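PDB 2RKQ: peptidoglycan-recognition protein-SD from Drosophila melanogaster, which recognises bacterial peptidoglycan in innate immunity, activating the Toll pathway in response to Gram-positive bacteria. Local coordinates for residues A[26-31]-A[137-142]; A[32-37]-A[101-106]. All blocks are in the same frame, centred on the assembly; numbering follows the deposited sequence.

Contact 1: A[26-31]-A[137-142]; sequences LPRAVI and KLLGHR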
ATOM      1  N   LEU A  26      -4.324  10.868   8.066  1.00 12.88           N
ATOM      2  CA  LEU A  26      -3.966  11.282   6.722  1.00 12.19           C
ATOM      3  C   LEU A  26      -5.199  11.543   5.888  1.00 12.25           C
ATOM      4  O   LEU A  26      -6.173  10.804   6.002  1.00 13.03           O
ATOM      5  CB  LEU A  26      -3.132  10.203   6.057  1.00 12.28           C
ATOM      6  CG  LEU A  26      -1.859   9.840   6.811  1.00 11.64           C
ATOM      7  CD1 LEU A  26      -1.284   8.542   6.294  1.00 12.36           C
ATOM      8  CD2 LEU A  26      -0.830  10.968   6.725  1.00 13.71           C
ATOM      9  N   PRO A  27      -5.177  12.614   5.073  1.00 11.33           N
ATOM     10  CA  PRO A  27      -6.353  12.905   4.251  1.00 11.69           C
ATOM     11  C   PRO A  27      -6.629  11.971   3.079  1.00 11.06           C
ATOM     12  O   PRO A  27      -7.750  11.992   2.566  1.00 10.82           O
ATOM     13  CB  PRO A  27      -6.122  14.329   3.756  1.00 11.70           C
ATOM     14  CG  PRO A  27      -4.833  14.776   4.296  1.00 14.55           C
ATOM     15  CD  PRO A  27      -4.157  13.676   5.009  1.00 11.74           C
ATOM     16  N   ARG A  28      -5.643  11.174   2.659  1.00 10.79           N
ATOM     17  CA  ARG A  28      -5.783  10.377   1.433  1.00 11.59           C
ATOM     18  C   ARG A  28      -5.265   8.970   1.620  1.00 11.38           C
ATOM     19  O   ARG A  28      -4.341   8.754   2.396  1.00 11.27           O
ATOM     20  CB  ARG A  28      -5.000  10.998   0.269  1.00 13.14           C
ATOM     21  CG  ARG A  28      -5.138  12.489   0.170  1.00 15.39           C
ATOM     22  CD  ARG A  28      -4.676  12.978  -1.180  1.00 14.49           C
ATOM     23  NE  ARG A  28      -3.250  12.785  -1.436  1.00 14.49           N
ATOM     24  CZ  ARG A  28      -2.545  13.606  -2.225  1.00 15.46           C
ATOM     25  NH1 ARG A  28      -3.129  14.655  -2.789  1.00 13.61           N
ATOM     26  NH2 ARG A  28      -1.256  13.391  -2.431  1.00 15.22           N
ATOM     27  N   ALA A  29      -5.873   8.029   0.899  1.00 10.73           N
ATOM     28  CA  ALA A  29      -5.344   6.666   0.763  1.00 10.40           C
ATOM     29  C   ALA A  29      -5.113   6.406  -0.709  1.00 10.53           C
ATOM     30  O   ALA A  29      -5.943   6.771  -1.536  1.00 11.92           O
ATOM     31  CB  ALA A  29      -6.328   5.650   1.332  1.00 10.41           C
ATOM     32  N   VAL A  30      -3.967   5.809  -1.026  1.00 10.00           N
ATOM     33  CA  VAL A  30      -3.572   5.587  -2.403  1.00 10.59           C
ATOM     34  C   VAL A  30      -3.371   4.095  -2.600  1.00 10.78           C
ATOM     35  O   VAL A  30      -2.629   3.477  -1.860  1.00 11.49           O
ATOM     36  CB  VAL A  30      -2.270   6.357  -2.760  1.00 10.51           C
ATOM     37  CG1 VAL A  30      -1.796   5.999  -4.168  1.00 12.64           C
ATOM     38  CG2 VAL A  30      -2.534   7.854  -2.703  1.00 10.40           C
ATOM     39  N   ILE A  31      -4.051   3.522  -3.591  1.00 10.85           N
ATOM     40  CA  ILE A  31      -3.957   2.103  -3.869  1.00 11.14           C
ATOM     41  C   ILE A  31      -3.016   1.850  -5.041  1.00 10.60           C
ATOM     42  O   ILE A  31      -3.207   2.377  -6.149  1.00 10.70           O
ATOM     43  CB  ILE A  31      -5.334   1.498  -4.190  1.00 11.29           C
ATOM     44  CG1 ILE A  31      -6.358   1.844  -3.096  1.00 11.51           C
ATOM     45  CG2 ILE A  31      -5.225  -0.024  -4.387  1.00 11.48           C
ATOM     46  CD1 ILE A  31      -5.962   1.373  -1.690  1.00 13.94           C
ATOM     47  N   LYS A 137      -9.912  10.846   0.850  1.00 12.00           N
ATOM     48  CA  LYS A 137      -9.948  10.667  -0.592  1.00 11.71           C
ATOM     49  C   LYS A 137      -9.251   9.372  -0.902  1.00 12.02           C
ATOM     50  O   LYS A 137      -8.107   9.174  -0.490  1.00 12.41           O
ATOM     51  CB  LYS A 137      -9.199  11.801  -1.289  1.00 12.04           C
ATOM     52  CG  LYS A 137      -9.730  13.184  -0.962  1.00 13.05           C
ATOM     53  CD  LYS A 137     -11.205  13.322  -1.312  1.00 15.57           C
ATOM     54  CE  LYS A 137     -11.630  14.776  -1.066  1.00 20.45           C
ATOM     55  NZ  LYS A 137     -13.116  14.947  -1.069  1.00 22.13           N
ATOM     56  N   LEU A 138      -9.941   8.483  -1.613  1.00 10.98           N
ATOM     57  CA  LEU A 138      -9.325   7.255  -2.066  1.00 11.13           C
ATOM     58  C   LEU A 138      -8.883   7.449  -3.501  1.00 11.82           C
ATOM     59  O   LEU A 138      -9.693   7.835  -4.359  1.00 11.49           O
ATOM     60  CB  LEU A 138     -10.311   6.093  -1.979  1.00 11.55           C
ATOM     61  CG  LEU A 138      -9.799   4.745  -2.474  1.00 12.56           C
ATOM     62  CD1 LEU A 138      -8.838   4.133  -1.481  1.00 12.83           C
ATOM     63  CD2 LEU A 138     -11.001   3.844  -2.700  1.00 15.46           C
ATOM     64  N   LEU A 139      -7.618   7.148  -3.781  1.00 11.18           N
ATOM     65  CA  LEU A 139      -7.058   7.379  -5.111  1.00 11.09           C
ATOM     66  C   LEU A 139      -6.309   6.166  -5.602  1.00 11.08           C
ATOM     67  O   LEU A 139      -5.726   5.444  -4.810  1.00 10.98           O
ATOM     68  CB  LEU A 139      -6.059   8.532  -5.065  1.00 11.54           C
ATOM     69  CG  LEU A 139      -6.682   9.851  -4.607  1.00 12.42           C
ATOM     70  CD1 LEU A 139      -5.574  10.845  -4.286  1.00 14.80           C
ATOM     71  CD2 LEU A 139      -7.575  10.413  -5.686  1.00 13.78           C
ATOM     72  N   GLY A 140      -6.311   5.936  -6.907  1.00 10.02           N
ATOM     73  CA  GLY A 140      -5.359   4.969  -7.436  1.00 10.07           C
ATOM     74  C   GLY A 140      -3.998   5.608  -7.579  1.00 10.83           C
ATOM     75  O   GLY A 140      -3.886   6.824  -7.761  1.00 10.32           O
ATOM     76  N   HIS A 141      -2.963   4.779  -7.542  1.00 10.92           N
ATOM     77  CA  HIS A 141      -1.585   5.223  -7.709  1.00 10.72           C
ATOM     78  C   HIS A 141      -1.445   6.069  -8.990  1.00 11.38           C
ATOM     79  O   HIS A 141      -0.789   7.106  -8.988  1.00 11.61           O
ATOM     80  CB  HIS A 141      -0.730   3.961  -7.747  1.00 11.23           C
ATOM     81  CG  HIS A 141       0.732   4.183  -7.524  1.00 10.30           C
ATOM     82  ND1 HIS A 141       1.643   3.156  -7.648  1.00 11.16           N
ATOM     83  CD2 HIS A 141       1.442   5.288  -7.194  1.00 12.66           C
ATOM     84  CE1 HIS A 141       2.855   3.622  -7.403  1.00 13.13           C
ATOM     85  NE2 HIS A 141       2.762   4.913  -7.135  1.00 12.49           N
ATOM     86  N   ARG A 142      -2.111   5.641 -10.061  1.00 11.92           N
ATOM     87  CA  ARG A 142      -2.046   6.355 -11.335  1.00 12.76           C
ATOM     88  C   ARG A 142      -2.600   7.781 -11.274  1.00 12.41           C
ATOM     89  O   ARG A 142      -2.345   8.589 -12.177  1.00 13.77           O
ATOM     90  CB  ARG A 142      -2.806   5.587 -12.414  1.00 12.44           C
ATOM     91  CG  ARG A 142      -4.270   5.322 -12.098  1.00 13.28           C
ATOM     92  CD  ARG A 142      -4.982   4.688 -13.279  1.00 14.87           C
ATOM     93  NE  ARG A 142      -4.424   3.381 -13.592  1.00 14.53           N
ATOM     94  CZ  ARG A 142      -4.863   2.618 -14.582  1.00 15.61           C
ATOM     95  NH1 ARG A 142      -5.881   3.038 -15.332  1.00 15.07           N
ATOM     96  NH2 ARG A 142      -4.296   1.442 -14.810  1.00 15.03           N
TER
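Ala29 and Leu139 carry the middle of a parallel backbone ladder: Ala29 N donates to Lys137 O at 2.9 Å, and Ala29 O receives Leu139 N at 2.8 Å. Ile31 N reaches Leu139 O at 2.8 Å in the same manner, while Lys137 N bonds to Pro27 O at the entrance to the ladder. The last rung, His141 N to Ile31 O, is less straight (147° at the hydrogen), its donor standing above the carbonyl plane where 137-140 gives way to a turn. Arg28 and Val30 turn their backbone polar groups the other way, to Leu98 and Ile100 of strand 97-102. Strand 26-33 is thus an interior strand of the mixed sheet of the amidase-like PGRP fold, and 136-140 is the edge strand beside it. On one face Arg28 CD rests 3.9 Å from Leu139 CD1, and the bend at chi3 (-65°) beyond it turns NE to Ser97 OG. On the opposite face, with CG anti to the backbone N (chi1 178°), Leu138 extends across the strand gap, and its CD1 touches Ala29 CB and lies 3.7 Å from Ile31 CG1. Val30 CG1 lies 3.6 Å from His141 CA, packing against the backbone from which the imidazole springs. That ring is fixed in rotation from two sides, by Phe89 O at NE2 and Ser149 OG at ND1.

Contact 2: A[32-37]-A[101-106]; sequences AHTAGG and AFIGNF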
ATOM      1  N   ALA A  32      -2.014   1.018  -4.776  1.00 10.75           N
ATOM      2  CA  ALA A  32      -1.011   0.619  -5.755  1.00 10.81           C
ATOM      3  C   ALA A  32      -0.984  -0.887  -5.941  1.00 10.78           C
ATOM      4  O   ALA A  32      -1.602  -1.630  -5.185  1.00  9.80           O
ATOM      5  CB  ALA A  32       0.368   1.109  -5.302  1.00 11.89           C
ATOM      6  N   HIS A  33      -0.313  -1.332  -7.001  1.00 10.68           N
ATOM      7  CA  HIS A  33       0.164  -2.710  -7.050  1.00 10.97           C
ATOM      8  C   HIS A  33       1.680  -2.691  -7.114  1.00 12.11           C
ATOM      9  O   HIS A  33       2.287  -1.664  -7.440  1.00 12.32           O
ATOM     10  CB  HIS A  33      -0.498  -3.552  -8.163  1.00 10.79           C
ATOM     11  CG  HIS A  33      -0.064  -3.259  -9.577  1.00 11.91           C
ATOM     12  ND1 HIS A  33       0.729  -2.199  -9.966  1.00 14.64           N
ATOM     13  CD2 HIS A  33      -0.386  -3.921 -10.716  1.00 10.96           C
ATOM     14  CE1 HIS A  33       0.901  -2.244 -11.284  1.00 12.96           C
ATOM     15  NE2 HIS A  33       0.228  -3.272 -11.756  1.00 16.48           N
ATOM     16  N   THR A  34       2.280  -3.817  -6.768  1.00 13.02           N
ATOM     17  CA  THR A  34       3.745  -3.889  -6.795  1.00 14.24           C
ATOM     18  C   THR A  34       4.252  -4.156  -8.198  1.00 15.47           C
ATOM     19  O   THR A  34       5.431  -3.905  -8.491  1.00 16.25           O
ATOM     20  CB  THR A  34       4.282  -4.962  -5.853  1.00 14.43           C
ATOM     21  OG1 THR A  34       3.758  -6.237  -6.234  1.00 15.05           O
ATOM     22  CG2 THR A  34       3.875  -4.658  -4.441  1.00 14.01           C
ATOM     23  N   ALA A  35       3.354  -4.681  -9.037  1.00 16.04           N
ATOM     24  CA  ALA A  35       3.570  -4.943 -10.468  1.00 17.90           C
ATOM     25  C   ALA A  35       4.384  -6.193 -10.746  1.00 19.11           C
ATOM     26  O   ALA A  35       4.598  -6.550 -11.909  1.00 21.15           O
ATOM     27  CB  ALA A  35       4.164  -3.718 -11.187  1.00 18.35           C
ATOM     28  N   GLY A  36       4.818  -6.865  -9.687  1.00 19.71           N
ATOM     29  CA  GLY A  36       5.647  -8.065  -9.837  1.00 19.69           C
ATOM     30  C   GLY A  36       4.827  -9.328  -9.717  1.00 19.70           C
ATOM     31  O   GLY A  36       3.629  -9.346 -10.027  1.00 20.11           O
ATOM     32  N   GLY A  37       5.484 -10.393  -9.273  1.00 19.12           N
ATOM     33  CA  GLY A  37       4.825 -11.668  -9.097  1.00 18.80           C
ATOM     34  C   GLY A  37       3.803 -11.648  -7.977  1.00 18.24           C
ATOM     35  O   GLY A  37       3.904 -10.863  -7.031  1.00 19.51           O
ATOM     36  N   ALA A 101      -0.317  -1.131  -1.074  1.00  9.97           N
ATOM     37  CA  ALA A 101       0.004  -1.817  -2.327  1.00  9.55           C
ATOM     38  C   ALA A 101      -0.416  -3.263  -2.274  1.00  9.75           C
ATOM     39  O   ALA A 101      -0.105  -3.979  -1.317  1.00 10.09           O
ATOM     40  CB  ALA A 101       1.499  -1.721  -2.642  1.00 10.11           C
ATOM     41  N   PHE A 102      -1.148  -3.689  -3.297  1.00  9.81           N
ATOM     42  CA  PHE A 102      -1.431  -5.094  -3.446  1.00 10.09           C
ATOM     43  C   PHE A 102      -0.223  -5.746  -4.087  1.00 10.75           C
ATOM     44  O   PHE A 102       0.316  -5.258  -5.099  1.00 10.30           O
ATOM     45  CB  PHE A 102      -2.629  -5.288  -4.363  1.00 10.55           C
ATOM     46  CG  PHE A 102      -3.960  -5.005  -3.720  1.00 10.31           C
ATOM     47  CD1 PHE A 102      -4.378  -3.700  -3.483  1.00 10.56           C
ATOM     48  CD2 PHE A 102      -4.822  -6.063  -3.410  1.00 11.12           C
ATOM     49  CE1 PHE A 102      -5.615  -3.451  -2.912  1.00 10.38           C
ATOM     50  CE2 PHE A 102      -6.070  -5.824  -2.843  1.00 11.64           C
ATOM     51  CZ  PHE A 102      -6.472  -4.521  -2.602  1.00 11.58           C
ATOM     52  N   ILE A 103       0.195  -6.854  -3.492  1.00 10.44           N
ATOM     53  CA  ILE A 103       1.331  -7.588  -4.033  1.00 11.30           C
ATOM     54  C   ILE A 103       0.845  -8.358  -5.256  1.00 11.23           C
ATOM     55  O   ILE A 103      -0.105  -9.154  -5.164  1.00 12.09           O
ATOM     56  CB  ILE A 103       1.938  -8.558  -3.008  1.00 11.13           C
ATOM     57  CG1 ILE A 103       2.424  -7.774  -1.771  1.00 12.63           C
ATOM     58  CG2 ILE A 103       3.068  -9.370  -3.686  1.00 13.10           C
ATOM     59  CD1 ILE A 103       2.813  -8.636  -0.586  1.00 13.43           C
ATOM     60  N   GLY A 104       1.505  -8.095  -6.382  1.00 11.59           N
ATOM     61  CA  GLY A 104       1.151  -8.713  -7.659  1.00 12.28           C
ATOM     62  C   GLY A 104       0.955  -7.699  -8.761  1.00 12.10           C
ATOM     63  O   GLY A 104       1.236  -6.515  -8.583  1.00 12.07           O
ATOM     64  N   ASN A 105       0.459  -8.177  -9.904  1.00 12.72           N
ATOM     65  CA  ASN A 105       0.219  -7.326 -11.045  1.00 13.12           C
ATOM     66  C   ASN A 105      -1.228  -7.478 -11.460  1.00 13.48           C
ATOM     67  O   ASN A 105      -1.667  -8.561 -11.872  1.00 14.37           O
ATOM     68  CB  ASN A 105       1.152  -7.657 -12.211  1.00 13.55           C
ATOM     69  CG  ASN A 105       1.061  -6.627 -13.317  1.00 16.26           C
ATOM     70  OD1 ASN A 105      -0.024  -6.336 -13.827  1.00 18.79           O
ATOM     71  ND2 ASN A 105       2.191  -6.036 -13.658  1.00 20.95           N
ATOM     72  N   PHE A 106      -1.968  -6.386 -11.344  1.00 13.14           N
ATOM     73  CA  PHE A 106      -3.413  -6.444 -11.525  1.00 13.06           C
ATOM     74  C   PHE A 106      -3.881  -5.616 -12.701  1.00 13.24           C
ATOM     75  O   PHE A 106      -4.972  -5.049 -12.698  1.00 13.84           O
ATOM     76  CB  PHE A 106      -4.079  -6.112 -10.187  1.00 12.76           C
ATOM     77  CG  PHE A 106      -3.604  -7.007  -9.107  1.00 13.13           C
ATOM     78  CD1 PHE A 106      -2.703  -6.564  -8.138  1.00 11.92           C
ATOM     79  CD2 PHE A 106      -3.941  -8.349  -9.141  1.00 12.70           C
ATOM     80  CE1 PHE A 106      -2.218  -7.450  -7.187  1.00 12.83           C
ATOM     81  CE2 PHE A 106      -3.466  -9.234  -8.208  1.00 12.44           C
ATOM     82  CZ  PHE A 106      -2.594  -8.790  -7.223  1.00 11.08           C
TER
HETATM   83  O   HOH W   1       1.460 -11.065 -10.985  1.00 39.86           O
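Ala32 pairs with Ala101 and His33 with Phe102 as parallel neighbours, CA atoms 4.3 and 4.6 Å apart, joined by the Phe102 N to Ala32 O and Thr34 N to Phe102 O bonds. These are the C-terminal ends of two interior strands of the PGRP sheet, with Phe102 packed on helix 113-128; His33 here is at a position that is probably a zinc ligand in catalytic relatives. Beyond it side chains share the pairing. Thr34 OG1, set between backbone N and carbonyl carbon by chi1 60°, accepts Gly104 N at 2.9 Å along an almost straight 178° path; its CG2 lies against Phe102 O and Ile103 CA. Gly104 O in turn accepts Ala35 N. Asn105 ND2 donates to Ala35 O at 3.0 Å, with that oxygen close to the amide plane, while OD1 takes Glu107 N, so both ends of the amide are held. A water accepts a weak bond from Asn105 N and donates to Gly36 O. The His33 ring runs beside this amide, the two planes 63° apart, with Ala35 CA over one face. Phe106 N lies 3.0 Å from His33 CD2 at the ring edge, and Phe106 CD1 abuts His33 CB at 3.7 Å. Thr34 and Asn105 thus continue the pairing after the strands end, whereas the His33 ring is set by packing and its ND1 bond, buried NE2 having no partner in the model.

Strand 26-33 serves both contacts, pairing with 136-140 in contact 1 and with 97-102 in contact 2, which is nested inside the chain loop closed by contact 1. The centres are 16 Å apart, yet the contacts touch: His141 ND1 lies 3.4 Å from Ala32 CB, and Ile31 CG2 packs 3.8 Å from Phe102 CE1. Near the strand ends His33 ND1 and His141 ND1 are 5.9 Å apart. Ser149 OG bonds both His33 N and His141 ND1. This grouping corresponds in position to the zinc site of the catalytic amidase relatives, whose ligands are two histidines and a cysteine; Ser149 probably stands at the cysteine position, consistent with a recognition protein rather than an amidase.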